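Local coordinates for protein exonuclease mut-7 homolog (Aedes aegypti, PDB 7JW2) that probably trims the 3' ends of Argonaute-bound microRNAs as a magnesium-dependent 3'-5' exoribonuclease, of which this chain is the exonuclease domain, at residues E39-P42 against N48-S51; S166-N171 against L182-L187; M102-K105 against F110-M113. All coordinates share one frame; numbering follows the deposited sequence.

Contact 1. Residues E39-P42 against N48-S51; sequences EWKP and NEVS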
ATOM      1  N   GLU A  39      -8.018  20.185   3.473  1.00 13.79           N
ATOM      2  CA  GLU A  39      -9.092  20.901   4.143  1.00 14.77           C
ATOM      3  C   GLU A  39      -8.965  20.693   5.645  1.00 15.19           C
ATOM      4  O   GLU A  39      -8.669  19.588   6.112  1.00 16.03           O
ATOM      5  CB  GLU A  39     -10.492  20.445   3.672  1.00 15.35           C
ATOM      6  CG  GLU A  39     -10.713  20.412   2.156  1.00 15.62           C
ATOM      7  CD  GLU A  39     -10.400  21.723   1.470  1.00 16.71           C
ATOM      8  OE1 GLU A  39      -9.981  21.685   0.288  1.00 17.40           O
ATOM      9  OE2 GLU A  39     -10.568  22.800   2.097  1.00 20.16           O
ATOM     10  N   TRP A  40      -9.255  21.753   6.398  1.00 18.15           N
ATOM     11  CA  TRP A  40      -9.025  21.779   7.832  1.00 17.88           C
ATOM     12  C   TRP A  40     -10.330  22.020   8.574  1.00 19.86           C
ATOM     13  O   TRP A  40     -11.233  22.687   8.064  1.00 22.44           O
ATOM     14  CB  TRP A  40      -8.007  22.870   8.173  1.00 19.19           C
ATOM     15  CG  TRP A  40      -6.657  22.555   7.599  1.00 19.29           C
ATOM     16  CD1 TRP A  40      -6.279  22.651   6.293  1.00 19.45           C
ATOM     17  CD2 TRP A  40      -5.526  22.058   8.313  1.00 19.32           C
ATOM     18  NE1 TRP A  40      -4.968  22.253   6.151  1.00 19.68           N
ATOM     19  CE2 TRP A  40      -4.488  21.878   7.378  1.00 19.47           C
ATOM     20  CE3 TRP A  40      -5.286  21.752   9.657  1.00 20.83           C
ATOM     21  CZ2 TRP A  40      -3.231  21.414   7.741  1.00 22.08           C
ATOM     22  CZ3 TRP A  40      -4.044  21.286  10.017  1.00 21.14           C
ATOM     23  CH2 TRP A  40      -3.028  21.120   9.059  1.00 20.21           C
ATOM     24  N   LYS A  41     -10.419  21.452   9.769  1.00 19.38           N
ATOM     25  CA  LYS A  41     -11.562  21.734  10.626  1.00 22.61           C
ATOM     26  C   LYS A  41     -11.610  23.225  10.948  1.00 25.69           C
ATOM     27  O   LYS A  41     -10.566  23.838  11.196  1.00 25.54           O
ATOM     28  CB  LYS A  41     -11.453  20.940  11.921  1.00 20.10           C
ATOM     29  CG  LYS A  41     -11.431  19.439  11.784  1.00 20.81           C
ATOM     30  CD  LYS A  41     -11.482  18.838  13.182  1.00 27.56           C
ATOM     31  CE  LYS A  41     -11.400  17.331  13.171  1.00 30.15           C
ATOM     32  NZ  LYS A  41     -11.685  16.800  14.542  1.00 28.40           N
ATOM     33  N   PRO A  42     -12.792  23.846  10.956  1.00 27.43           N
ATOM     34  CA  PRO A  42     -12.889  25.216  11.477  1.00 28.11           C
ATOM     35  C   PRO A  42     -12.332  25.274  12.893  1.00 26.97           C
ATOM     36  O   PRO A  42     -12.470  24.331  13.670  1.00 26.78           O
ATOM     37  CB  PRO A  42     -14.392  25.508  11.444  1.00 25.25           C
ATOM     38  CG  PRO A  42     -14.938  24.609  10.392  1.00 24.88           C
ATOM     39  CD  PRO A  42     -14.068  23.365  10.399  1.00 21.03           C
ATOM     40  N   ASN A  48      -5.123  23.385  15.358  1.00 35.64           N
ATOM     41  CA  ASN A  48      -5.591  23.018  14.032  1.00 32.65           C
ATOM     42  C   ASN A  48      -5.616  21.502  13.878  1.00 30.06           C
ATOM     43  O   ASN A  48      -4.766  20.793  14.427  1.00 28.28           O
ATOM     44  CB  ASN A  48      -4.699  23.650  12.968  1.00 31.29           C
ATOM     45  CG  ASN A  48      -5.047  25.100  12.715  1.00 34.91           C
ATOM     46  OD1 ASN A  48      -6.107  25.410  12.170  1.00 37.89           O
ATOM     47  ND2 ASN A  48      -4.157  25.995  13.107  1.00 37.52           N
ATOM     48  N   GLU A  49      -6.617  21.007  13.147  1.00 23.28           N
ATOM     49  CA  GLU A  49      -6.793  19.582  12.898  1.00 21.72           C
ATOM     50  C   GLU A  49      -7.184  19.382  11.442  1.00 20.44           C
ATOM     51  O   GLU A  49      -8.039  20.106  10.929  1.00 21.27           O
ATOM     52  CB  GLU A  49      -7.870  18.988  13.812  1.00 27.25           C
ATOM     53  CG  GLU A  49      -7.415  18.745  15.235  1.00 33.20           C
ATOM     54  CD  GLU A  49      -8.421  17.931  16.016  1.00 33.05           C
ATOM     55  OE1 GLU A  49      -8.022  16.940  16.666  1.00 42.01           O
ATOM     56  OE2 GLU A  49      -9.616  18.284  15.968  1.00 38.75           O
ATOM     57  N   VAL A  50      -6.542  18.411  10.777  1.00 18.86           N
ATOM     58  CA  VAL A  50      -6.818  18.121   9.372  1.00 17.70           C
ATOM     59  C   VAL A  50      -8.122  17.349   9.234  1.00 15.51           C
ATOM     60  O   VAL A  50      -8.377  16.387   9.973  1.00 19.00           O
ATOM     61  CB  VAL A  50      -5.666  17.312   8.748  1.00 17.44           C
ATOM     62  CG1 VAL A  50      -5.896  17.131   7.235  1.00 19.07           C
ATOM     63  CG2 VAL A  50      -4.345  17.998   8.993  1.00 21.99           C
ATOM     64  N   SER A  51      -8.936  17.739   8.248  1.00 14.12           N
ATOM     65  CA  SER A  51     -10.104  16.956   7.861  1.00 14.47           C
ATOM     66  C   SER A  51      -9.821  16.059   6.660  1.00 14.14           C
ATOM     67  O   SER A  51     -10.047  14.846   6.728  1.00 14.20           O
ATOM     68  CB  SER A  51     -11.292  17.891   7.569  1.00 15.67           C
ATOM     69  OG  SER A  51     -12.371  17.172   6.997  1.00 15.74           O
TER
HETATM   70  O   HOH W   1      -7.955  23.308  11.711  1.00 27.39           O
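Asn48 lays its CB against the six-membered ring of Trp40, 3.8 Å from CZ3, with its amide plane nearly perpendicular to the indole. One water links the two segments through Asn48 OD1, the carbonyl of Lys41 and the backbone N of Glu49, accepting from Glu49 N at 3.0 Å. Glu49 works at both ends. Its carbonyl oxygen receives Lys41 N at 3.0 Å, almost straight on, with a C=O...N angle of 170°, while OE2 forms a salt bridge with Lys41 NZ at 2.9 Å; the ammonium comes from above the carboxylate plane. The extended Lys41 chain runs past Glu49 CB on its way there. At Val50 the backbone forms a non-hydrogen-bonded antiparallel pair with Trp40, yet CG2, set beside its own backbone N (CG1 at chi1 -174°), reaches over the indole in a CH-pi contact, 3.6 Å from the centroid of the six-membered ring. Ser51 N donates to Glu39 O at 2.8 Å, while its OG is hydrogen-bonded to the carbonyl oxygen of Trp172 and to Arg175. The pairing lies at the turn end of the hairpin of strands 33-40 and 50-56, with helix 96-106 packed on Trp40 and Val50, and helix 66-69 touching Lys41 and Val50.

Contact 2. Residues S166-N171 against L182-L187; sequences SNQFSN and LRYAAL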
ATOM      1  N   SER A 166     -17.781  28.448  -2.732  1.00 19.15           N
ATOM      2  CA  SER A 166     -18.801  28.575  -1.692  1.00 22.74           C
ATOM      3  C   SER A 166     -18.604  27.579  -0.553  1.00 23.51           C
ATOM      4  O   SER A 166     -19.093  27.816   0.553  1.00 24.40           O
ATOM      5  CB  SER A 166     -20.194  28.411  -2.295  1.00 29.11           C
ATOM      6  OG  SER A 166     -20.398  27.098  -2.774  1.00 27.71           O
ATOM      7  N   ASN A 167     -17.881  26.485  -0.782  1.00 19.09           N
ATOM      8  CA  ASN A 167     -17.643  25.485   0.251  1.00 19.08           C
ATOM      9  C   ASN A 167     -16.241  25.570   0.853  1.00 17.16           C
ATOM     10  O   ASN A 167     -15.889  24.742   1.700  1.00 17.05           O
ATOM     11  CB  ASN A 167     -17.900  24.085  -0.306  1.00 20.02           C
ATOM     12  CG  ASN A 167     -19.373  23.740  -0.320  1.00 24.96           C
ATOM     13  OD1 ASN A 167     -19.939  23.376   0.708  1.00 30.85           O
ATOM     14  ND2 ASN A 167     -20.014  23.888  -1.475  1.00 29.44           N
ATOM     15  N   GLN A 168     -15.462  26.584   0.474  1.00 16.92           N
ATOM     16  CA  GLN A 168     -14.104  26.736   0.990  1.00 17.95           C
ATOM     17  C   GLN A 168     -14.084  26.766   2.516  1.00 19.28           C
ATOM     18  O   GLN A 168     -13.260  26.097   3.158  1.00 18.11           O
ATOM     19  CB  GLN A 168     -13.474  28.006   0.405  1.00 20.11           C
ATOM     20  CG  GLN A 168     -12.114  28.338   0.983  1.00 21.17           C
ATOM     21  CD  GLN A 168     -11.482  29.570   0.349  1.00 24.98           C
ATOM     22  OE1 GLN A 168     -12.137  30.319  -0.373  1.00 29.75           O
ATOM     23  NE2 GLN A 168     -10.207  29.789   0.637  1.00 28.75           N
ATOM     24  N   PHE A 169     -14.991  27.537   3.116  1.00 18.45           N
ATOM     25  CA  PHE A 169     -15.080  27.688   4.561  1.00 19.84           C
ATOM     26  C   PHE A 169     -16.297  26.975   5.135  1.00 17.53           C
ATOM     27  O   PHE A 169     -16.848  27.396   6.159  1.00 19.04           O
ATOM     28  CB  PHE A 169     -15.087  29.170   4.930  1.00 22.74           C
ATOM     29  CG  PHE A 169     -13.854  29.888   4.487  1.00 24.95           C
ATOM     30  CD1 PHE A 169     -12.633  29.589   5.057  1.00 27.07           C
ATOM     31  CD2 PHE A 169     -13.907  30.827   3.470  1.00 26.21           C
ATOM     32  CE1 PHE A 169     -11.483  30.234   4.644  1.00 33.00           C
ATOM     33  CE2 PHE A 169     -12.762  31.475   3.056  1.00 27.85           C
ATOM     34  CZ  PHE A 169     -11.550  31.178   3.645  1.00 28.93           C
ATOM     35  N   SER A 170     -16.738  25.908   4.475  1.00 16.69           N
ATOM     36  CA  SER A 170     -17.805  25.067   4.999  1.00 15.92           C
ATOM     37  C   SER A 170     -17.320  24.293   6.225  1.00 15.35           C
ATOM     38  O   SER A 170     -16.150  24.359   6.628  1.00 15.11           O
ATOM     39  CB  SER A 170     -18.308  24.120   3.920  1.00 16.37           C
ATOM     40  OG  SER A 170     -17.277  23.204   3.567  1.00 16.12           O
ATOM     41  N   ASN A 171     -18.234  23.537   6.840  1.00 13.75           N
ATOM     42  CA  ASN A 171     -17.910  22.830   8.071  1.00 13.84           C
ATOM     43  C   ASN A 171     -17.232  21.524   7.698  1.00 15.69           C
ATOM     44  O   ASN A 171     -17.875  20.491   7.504  1.00 15.10           O
ATOM     45  CB  ASN A 171     -19.166  22.595   8.902  1.00 14.63           C
ATOM     46  CG  ASN A 171     -18.868  21.858  10.175  1.00 19.13           C
ATOM     47  OD1 ASN A 171     -17.721  21.524  10.461  1.00 17.92           O
ATOM     48  ND2 ASN A 171     -19.900  21.589  10.951  1.00 18.15           N
ATOM     49  N   LEU A 182     -17.332  17.399  -0.990  1.00 17.14           N
ATOM     50  CA  LEU A 182     -16.425  16.453  -1.636  1.00 17.04           C
ATOM     51  C   LEU A 182     -16.059  16.921  -3.038  1.00 19.30           C
ATOM     52  O   LEU A 182     -14.904  16.789  -3.463  1.00 17.51           O
ATOM     53  CB  LEU A 182     -17.060  15.062  -1.671  1.00 17.80           C
ATOM     54  CG  LEU A 182     -17.264  14.458  -0.276  1.00 18.76           C
ATOM     55  CD1 LEU A 182     -18.339  13.376  -0.292  1.00 25.00           C
ATOM     56  CD2 LEU A 182     -15.960  13.919   0.275  1.00 21.39           C
ATOM     57  N   ARG A 183     -17.021  17.488  -3.766  1.00 17.50           N
ATOM     58  CA  ARG A 183     -16.725  17.971  -5.114  1.00 18.47           C
ATOM     59  C   ARG A 183     -15.734  19.131  -5.085  1.00 18.00           C
ATOM     60  O   ARG A 183     -14.774  19.163  -5.869  1.00 17.52           O
ATOM     61  CB  ARG A 183     -18.025  18.369  -5.818  1.00 23.32           C
ATOM     62  CG  ARG A 183     -18.840  17.163  -6.267  1.00 27.22           C
ATOM     63  CD  ARG A 183     -19.790  17.492  -7.416  1.00 36.54           C
ATOM     64  NE  ARG A 183     -20.633  18.644  -7.119  1.00 36.83           N
ATOM     65  CZ  ARG A 183     -21.944  18.572  -6.908  1.00 37.81           C
ATOM     66  NH1 ARG A 183     -22.558  17.397  -6.965  1.00 34.99           N
ATOM     67  NH2 ARG A 183     -22.639  19.671  -6.644  1.00 39.36           N
ATOM     68  N   TYR A 184     -15.944  20.089  -4.185  1.00 16.20           N
ATOM     69  CA  TYR A 184     -15.019  21.205  -4.044  1.00 14.38           C
ATOM     70  C   TYR A 184     -13.624  20.712  -3.671  1.00 16.71           C
ATOM     71  O   TYR A 184     -12.625  21.179  -4.229  1.00 16.37           O
ATOM     72  CB  TYR A 184     -15.551  22.199  -2.997  1.00 17.43           C
ATOM     73  CG  TYR A 184     -14.507  23.185  -2.535  1.00 16.22           C
ATOM     74  CD1 TYR A 184     -14.259  24.356  -3.247  1.00 17.13           C
ATOM     75  CD2 TYR A 184     -13.724  22.923  -1.417  1.00 17.44           C
ATOM     76  CE1 TYR A 184     -13.275  25.250  -2.845  1.00 16.06           C
ATOM     77  CE2 TYR A 184     -12.746  23.802  -1.009  1.00 18.63           C
ATOM     78  CZ  TYR A 184     -12.515  24.957  -1.729  1.00 17.73           C
ATOM     79  OH  TYR A 184     -11.543  25.831  -1.318  1.00 20.30           O
ATOM     80  N   ALA A 185     -13.538  19.775  -2.727  1.00 15.84           N
ATOM     81  CA  ALA A 185     -12.230  19.305  -2.275  1.00 14.04           C
ATOM     82  C   ALA A 185     -11.476  18.603  -3.393  1.00 15.11           C
ATOM     83  O   ALA A 185     -10.260  18.792  -3.544  1.00 15.54           O
ATOM     84  CB  ALA A 185     -12.395  18.382  -1.059  1.00 13.90           C
ATOM     85  N   ALA A 186     -12.169  17.769  -4.170  1.00 15.01           N
ATOM     86  CA  ALA A 186     -11.483  17.039  -5.230  1.00 14.67           C
ATOM     87  C   ALA A 186     -11.002  17.992  -6.317  1.00 15.39           C
ATOM     88  O   ALA A 186      -9.875  17.862  -6.819  1.00 15.76           O
ATOM     89  CB  ALA A 186     -12.406  15.962  -5.802  1.00 17.27           C
ATOM     90  N   LEU A 187     -11.840  18.947  -6.706  1.00 14.99           N
ATOM     91  CA  LEU A 187     -11.444  19.885  -7.741  1.00 15.52           C
ATOM     92  C   LEU A 187     -10.333  20.819  -7.274  1.00 15.72           C
ATOM     93  O   LEU A 187      -9.535  21.281  -8.102  1.00 17.48           O
ATOM     94  CB  LEU A 187     -12.667  20.677  -8.207  1.00 17.13           C
ATOM     95  CG  LEU A 187     -12.442  21.583  -9.418  1.00 17.29           C
ATOM     96  CD1 LEU A 187     -11.898  20.802 -10.610  1.00 19.43           C
ATOM     97  CD2 LEU A 187     -13.750  22.284  -9.771  1.00 17.79           C
TER
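Tyr184 meets Asn167 and Gln168 along the whole length of its side chain, a case of a helix aromatic packing its face against a loop peptide. It starts with CB, which lies 4.0 Å from Asn167 CB where the two backbones run nearest. With CG anti to the backbone N (chi1 165°), the ring leans out from helix 179-205 and slides beneath the peptide that joins Asn167 to Gln168. Asn167 C stands 4.2 Å above the ring plane, over its centre, and Gln168 N lies on that same face but nearer the rim. Further out, CE2 and CZ run under Gln168 CA, with CZ 3.6 Å from it. The hydroxyl ends the walk: OH lies 3.4 Å from Gln168 CB and nearly as close to CG, alongside the start of an extended chain whose amide then leads away.

This peptide belongs to a type I turn from Asn167 to Ser170. Asn167 O accepts both Ser170 N and Ser170 OG, the latter at 2.8 Å, which ties the turn together from within. Arg178 binds Asn167 OD1, and Trp172 NE1 binds Gln168 O, so further residues of the same connection hold the loop from outside.

Tyr184 stands in a Tyr-x-x-x-Asp sequence on the last long helix of an RNase H-like exonuclease fold, a pattern consistent with the third exonuclease motif of the DEDDy group, whose tyrosine borders the active site.

Contact 3. Residues M102-K105 against F110-M113; sequences MFQK and FNVM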
ATOM      1  N   MET A 102       1.818  23.503   9.004  1.00 24.30           N
ATOM      2  CA  MET A 102       0.746  23.119   9.912  1.00 24.15           C
ATOM      3  C   MET A 102       0.664  21.604  10.090  1.00 21.18           C
ATOM      4  O   MET A 102       0.306  21.137  11.176  1.00 21.14           O
ATOM      5  CB  MET A 102      -0.579  23.676   9.404  1.00 26.39           C
ATOM      6  CG  MET A 102      -1.655  23.770  10.465  1.00 27.80           C
ATOM      7  SD  MET A 102      -3.082  24.735   9.902  1.00 36.09           S
ATOM      8  CE  MET A 102      -2.355  26.366   9.828  1.00 34.19           C
ATOM      9  N   PHE A 103       0.977  20.823   9.045  1.00 21.80           N
ATOM     10  CA  PHE A 103       1.038  19.368   9.199  1.00 22.65           C
ATOM     11  C   PHE A 103       2.025  18.964  10.286  1.00 22.77           C
ATOM     12  O   PHE A 103       1.819  17.958  10.975  1.00 20.95           O
ATOM     13  CB  PHE A 103       1.460  18.671   7.898  1.00 20.85           C
ATOM     14  CG  PHE A 103       0.435  18.703   6.792  1.00 22.47           C
ATOM     15  CD1 PHE A 103      -0.924  18.701   7.058  1.00 21.30           C
ATOM     16  CD2 PHE A 103       0.850  18.698   5.470  1.00 22.34           C
ATOM     17  CE1 PHE A 103      -1.847  18.725   6.009  1.00 21.17           C
ATOM     18  CE2 PHE A 103      -0.061  18.716   4.426  1.00 23.93           C
ATOM     19  CZ  PHE A 103      -1.413  18.746   4.697  1.00 21.17           C
ATOM     20  N   GLN A 104       3.139  19.696  10.421  1.00 23.49           N
ATOM     21  CA  GLN A 104       4.159  19.253  11.369  1.00 24.61           C
ATOM     22  C   GLN A 104       3.613  19.219  12.786  1.00 25.68           C
ATOM     23  O   GLN A 104       4.094  18.444  13.620  1.00 26.52           O
ATOM     24  CB  GLN A 104       5.404  20.141  11.294  1.00 28.80           C
ATOM     25  CG  GLN A 104       5.925  20.428   9.879  1.00 26.73           C
ATOM     26  CD  GLN A 104       6.497  19.214   9.138  1.00 29.09           C
ATOM     27  OE1 GLN A 104       6.512  18.087   9.646  1.00 29.59           O
ATOM     28  NE2 GLN A 104       6.985  19.452   7.923  1.00 32.13           N
ATOM     29  N   LYS A 105       2.589  20.021  13.070  1.00 24.83           N
ATOM     30  CA  LYS A 105       1.987  20.042  14.391  1.00 25.58           C
ATOM     31  C   LYS A 105       0.716  19.211  14.460  1.00 22.71           C
ATOM     32  O   LYS A 105       0.470  18.558  15.476  1.00 25.24           O
ATOM     33  CB  LYS A 105       1.689  21.489  14.825  1.00 31.24           C
ATOM     34  CG  LYS A 105       2.717  22.592  14.413  1.00 35.78           C
ATOM     35  CD  LYS A 105       4.194  22.150  14.295  1.00 40.65           C
ATOM     36  CE  LYS A 105       5.159  23.296  14.011  1.00 44.87           C
ATOM     37  NZ  LYS A 105       6.327  22.782  13.213  1.00 45.71           N
ATOM     38  N   PHE A 110       3.495  12.737   9.315  1.00 17.12           N
ATOM     39  CA  PHE A 110       3.446  13.075   7.891  1.00 17.22           C
ATOM     40  C   PHE A 110       4.458  14.190   7.677  1.00 19.68           C
ATOM     41  O   PHE A 110       4.123  15.370   7.531  1.00 21.12           O
ATOM     42  CB  PHE A 110       2.033  13.482   7.480  1.00 19.15           C
ATOM     43  CG  PHE A 110       1.878  13.742   6.004  1.00 17.06           C
ATOM     44  CD1 PHE A 110       2.427  12.884   5.068  1.00 16.89           C
ATOM     45  CD2 PHE A 110       1.198  14.871   5.552  1.00 17.17           C
ATOM     46  CE1 PHE A 110       2.297  13.133   3.707  1.00 17.81           C
ATOM     47  CE2 PHE A 110       1.061  15.114   4.188  1.00 18.70           C
ATOM     48  CZ  PHE A 110       1.613  14.243   3.270  1.00 19.82           C
ATOM     49  N   ASN A 111       5.725  13.788   7.663  1.00 18.58           N
ATOM     50  CA  ASN A 111       6.854  14.703   7.789  1.00 18.86           C
ATOM     51  C   ASN A 111       7.361  15.059   6.394  1.00 19.61           C
ATOM     52  O   ASN A 111       8.310  14.474   5.884  1.00 20.90           O
ATOM     53  CB  ASN A 111       7.931  14.047   8.652  1.00 26.02           C
ATOM     54  CG  ASN A 111       9.168  14.891   8.800  1.00 25.78           C
ATOM     55  OD1 ASN A 111       9.090  16.067   9.131  1.00 31.44           O
ATOM     56  ND2 ASN A 111      10.325  14.284   8.572  1.00 26.97           N
ATOM     57  N   VAL A 112       6.708  16.044   5.775  1.00 19.26           N
ATOM     58  CA  VAL A 112       7.065  16.471   4.420  1.00 21.65           C
ATOM     59  C   VAL A 112       8.215  17.466   4.482  1.00 25.03           C
ATOM     60  O   VAL A 112       8.165  18.442   5.244  1.00 24.02           O
ATOM     61  CB  VAL A 112       5.854  17.083   3.699  1.00 23.13           C
ATOM     62  CG1 VAL A 112       6.276  17.580   2.320  1.00 22.86           C
ATOM     63  CG2 VAL A 112       4.718  16.071   3.584  1.00 21.81           C
ATOM     64  N   MET A 113       9.237  17.235   3.655  1.00 24.56           N
ATOM     65  CA  MET A 113      10.404  18.109   3.569  1.00 26.35           C
ATOM     66  C   MET A 113      10.189  19.173   2.492  1.00 25.78           C
ATOM     67  O   MET A 113      10.089  18.858   1.302  1.00 27.55           O
ATOM     68  CB  MET A 113      11.666  17.294   3.275  1.00 29.69           C
ATOM     69  CG  MET A 113      11.804  16.020   4.127  1.00 33.02           C
ATOM     70  SD  MET A 113      13.117  14.876   3.608  1.00 50.31           S
ATOM     71  CE  MET A 113      13.118  13.711   4.967  1.00 38.89           C
TER
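Phe103 and Phe110 supply the apolar half of this contact, in which a helix is joined to the loop that follows it. The two side chains lie side by side and point the same way, but their rings are inclined by 58°, an oblique pairing with centroids 5.3 Å apart. Phe110 CD2 lies over one face of the Phe103 ring, near its rim, while CE2 of Phe103 approaches CE2 of Phe110 to 3.8 Å at the edge of the Phe110 ring. Having CG anti to the backbone N (chi1 -176°) carries the Phe110 ring towards the helix. Val112 adds to this cluster from its own segment, its CG2 sitting 3.6 Å above a face of Phe110; Phe84 meets the same ring edge-to-face, and Trp76 also packs on it.

The polar half is a bond from side chain to backbone. Gln104 NE2 donates to Val112 O at 3.1 Å, bent at the hydrogen to 136° although the oxygen lies in the plane of the amide. A bend at chi2 folds the glutamine across to the loop instead of letting it run on straight.

Backbone bonds shape the loop itself. Asn111 is the centre of an inverse gamma turn, closed by a weak bond from Val112 N to Phe110 O, and Asn85 grips the loop again at Asn111 O and Met113 N.

The chemistry is therefore divided: buried aromatic packing brings two rings together across the helix-loop junction, without directional bonding, whereas at its more exposed margin a hydrogen bond from the Gln104 amide satisfies the Val112 carbonyl.

Contact 1 comes first along the chain, then contact 3, then contact 2, all within the one exonuclease domain. Contact 1 lies between the others in space: its centre is about 12 Å from that of contact 2 and about 14 Å from that of contact 3, while those two are about 22 Å apart and do not touch. Helix 96-106 covers the hairpin of strands 33-40 and 50-56 through Met102 and Phe103, which pack on Trp40. Towards contact 2, Glu39 OE1 lies 3.7 Å from Tyr184 CE2, and Pro42 touches Ser170 and Asn171. The central sheet's hairpin end is thus set between two helices, and Glu39 and Tyr184 meet in a region consistent with the active-site side of DEDD-type exonucleases.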